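Local structure of fimbrial subunit type 1 (Actinomyces oris, 3UXF) at residues D92-L97 with A168-N173. The protein forms the shaft of type 1 fimbriae on the bacterial surface as their major, cell-wall-anchored structural subunit. Sequence-based numbering, arbitrary orientation.
Sequences DGWKTL and AKWNYN
Trp94 overlaps Trp170 at the far ends of the two indoles, where the benzo carbons CZ2 and CH2 of Trp94 lie against CZ3 and CH2 of Trp170. The closest approach, 3.6 Å, is between Trp94 CZ2 and Trp170 CH2. With CG anti to the carbonyl carbon in both (chi1 -73° in Trp94, -84° in Trp170), the indoles extend toward each other from opposite directions and bridge backbones whose CA atoms, at Trp94 and Trp170, stay 13.9 Å apart. The six-membered rings meet obliquely, with centroids 5.4 Å apart and planes inclined at 39°. The contact lies at the surface of the N-terminal pilin domain, whose two beta-sheets pack as a sandwich; it joins helix 91-99, in the connection from strand 78-84 to strand 114-119, to strand 170-176 of the other sheet. Each indole nitrogen has its own partner outside the pair: Trp94 NE1 donates to the carbonyl of Leu88, Trp170 NE1 to that of Ser35 in the N-terminal segment. Thr158 also touches Trp94, while Ile37 and Pro160 pack on Trp170. Just beyond, Asn171 forms an Asx turn, its OD1 accepting from Asn173 N at 3.0 Å, with the donor above the carbonyl plane.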
loop_
_atom_site.group_PDB
_atom_site.type_symbol
_atom_site.label_atom_id
_atom_site.label_comp_id
_atom_site.label_asym_id
_atom_site.label_seq_id
_atom_site.Cartn_x
_atom_site.Cartn_y
_atom_site.Cartn_z
ATOM N N ASP A 92 10.061 0.940 -47.542
ATOM C CA ASP A 92 10.950 -0.059 -46.924
ATOM C C ASP A 92 11.198 0.213 -45.438
ATOM O O ASP A 92 11.292 -0.717 -44.645
ATOM C CB ASP A 92 12.306 -0.139 -47.626
ATOM C CG ASP A 92 12.227 -0.806 -48.996
ATOM O OD1 ASP A 92 11.195 -1.444 -49.316
ATOM O OD2 ASP A 92 13.218 -0.676 -49.744
ATOM N N GLY A 93 11.295 1.480 -45.065
ATOM C CA GLY A 93 11.500 1.824 -43.667
ATOM C C GLY A 93 10.309 1.405 -42.822
ATOM O O GLY A 93 10.464 0.862 -41.729
ATOM N N TRP A 94 9.103 1.654 -43.323
ATOM C CA TRP A 94 7.915 1.257 -42.593
ATOM C C TRP A 94 7.807 -0.259 -42.535
ATOM O O TRP A 94 7.391 -0.793 -41.528
ATOM C CB TRP A 94 6.655 1.807 -43.264
ATOM C CG TRP A 94 6.504 3.290 -43.062
ATOM C CD1 TRP A 94 6.993 4.292 -43.855
ATOM C CD2 TRP A 94 5.861 3.920 -41.956
ATOM N NE1 TRP A 94 6.674 5.513 -43.304
ATOM C CE2 TRP A 94 5.985 5.311 -42.136
ATOM C CE3 TRP A 94 5.188 3.441 -40.836
ATOM C CZ2 TRP A 94 5.437 6.245 -41.236
ATOM C CZ3 TRP A 94 4.642 4.363 -39.923
ATOM C CH2 TRP A 94 4.777 5.757 -40.142
ATOM N N LYS A 95 8.212 -0.925 -43.617
ATOM C CA LYS A 95 8.176 -2.390 -43.681
ATOM C C LYS A 95 9.132 -2.995 -42.649
ATOM O O LYS A 95 8.773 -3.948 -41.978
ATOM C CB LYS A 95 8.466 -2.878 -45.116
ATOM C CG LYS A 95 8.482 -4.412 -45.321
ATOM C CD LYS A 95 7.197 -5.037 -44.859
ATOM C CE LYS A 95 7.034 -6.447 -45.419
ATOM N NZ LYS A 95 8.195 -7.309 -45.049
ATOM N N THR A 96 10.329 -2.426 -42.519
ATOM C CA THR A 96 11.269 -2.875 -41.486
ATOM C C THR A 96 10.633 -2.818 -40.110
ATOM O O THR A 96 10.745 -3.756 -39.304
ATOM C CB THR A 96 12.548 -2.041 -41.495
ATOM O OG1 THR A 96 13.186 -2.207 -42.762
ATOM C CG2 THR A 96 13.505 -2.454 -40.345
ATOM N N LEU A 97 9.961 -1.711 -39.817
ATOM C CA LEU A 97 9.275 -1.607 -38.522
ATOM C C LEU A 97 8.169 -2.649 -38.357
ATOM O O LEU A 97 8.023 -3.235 -37.274
ATOM C CB LEU A 97 8.668 -0.204 -38.331
ATOM C CG LEU A 97 9.630 0.958 -38.104
ATOM C CD1 LEU A 97 8.805 2.242 -37.870
ATOM C CD2 LEU A 97 10.560 0.745 -36.923
ATOM N N ALA A 168 -6.997 10.059 -43.069
ATOM C CA ALA A 168 -6.606 10.798 -44.257
ATOM C C ALA A 168 -5.470 11.741 -43.884
ATOM O O ALA A 168 -4.929 12.449 -44.729
ATOM C CB ALA A 168 -7.783 11.578 -44.813
ATOM N N LYS A 169 -5.113 11.741 -42.605
ATOM C CA LYS A 169 -4.106 12.659 -42.098
ATOM C C LYS A 169 -2.878 11.994 -41.493
ATOM O O LYS A 169 -2.981 11.011 -40.764
ATOM C CB LYS A 169 -4.722 13.563 -41.027
ATOM C CG LYS A 169 -5.715 14.581 -41.546
ATOM C CD LYS A 169 -6.117 15.549 -40.446
ATOM C CE LYS A 169 -6.869 16.743 -41.001
ATOM N NZ LYS A 169 -6.204 17.306 -42.206
ATOM N N TRP A 170 -1.718 12.568 -41.787
ATOM C CA TRP A 170 -0.480 12.191 -41.137
ATOM C C TRP A 170 -0.362 13.163 -39.970
ATOM O O TRP A 170 -0.484 14.370 -40.155
ATOM C CB TRP A 170 0.712 12.386 -42.072
ATOM C CG TRP A 170 0.993 11.253 -43.013
ATOM C CD1 TRP A 170 0.889 11.277 -44.372
ATOM C CD2 TRP A 170 1.452 9.938 -42.672
ATOM N NE1 TRP A 170 1.242 10.061 -44.898
ATOM C CE2 TRP A 170 1.591 9.220 -43.876
ATOM C CE3 TRP A 170 1.753 9.296 -41.469
ATOM C CZ2 TRP A 170 2.016 7.897 -43.910
ATOM C CZ3 TRP A 170 2.172 7.982 -41.506
ATOM C CH2 TRP A 170 2.302 7.297 -42.718
ATOM N N ASN A 171 -0.140 12.646 -38.769
ATOM C CA ASN A 171 0.003 13.501 -37.596
ATOM C C ASN A 171 1.472 13.656 -37.232
ATOM O O ASN A 171 2.122 12.692 -36.845
ATOM C CB ASN A 171 -0.788 12.930 -36.420
ATOM C CG ASN A 171 -0.543 13.685 -35.128
ATOM O OD1 ASN A 171 -0.178 14.855 -35.141
ATOM N ND2 ASN A 171 -0.748 13.011 -34.005
ATOM N N TYR A 172 1.996 14.870 -37.376
ATOM C CA TYR A 172 3.409 15.130 -37.125
ATOM C C TYR A 172 3.689 15.608 -35.701
ATOM O O TYR A 172 4.838 15.795 -35.323
ATOM C CB TYR A 172 3.954 16.148 -38.130
ATOM C CG TYR A 172 3.978 15.663 -39.561
ATOM C CD1 TYR A 172 5.127 15.115 -40.109
ATOM C CD2 TYR A 172 2.855 15.760 -40.367
ATOM C CE1 TYR A 172 5.155 14.673 -41.414
ATOM C CE2 TYR A 172 2.877 15.320 -41.677
ATOM C CZ TYR A 172 4.031 14.779 -42.193
ATOM O OH TYR A 172 4.062 14.339 -43.493
ATOM N N ASN A 173 2.635 15.812 -34.924
ATOM C CA ASN A 173 2.774 16.244 -33.539
ATOM C C ASN A 173 2.173 15.167 -32.660
ATOM O O ASN A 173 0.996 15.213 -32.319
ATOM C CB ASN A 173 2.072 17.582 -33.332
ATOM C CG ASN A 173 2.647 18.675 -34.207
ATOM O OD1 ASN A 173 2.008 19.129 -35.151
ATOM N ND2 ASN A 173 3.865 19.093 -33.904
#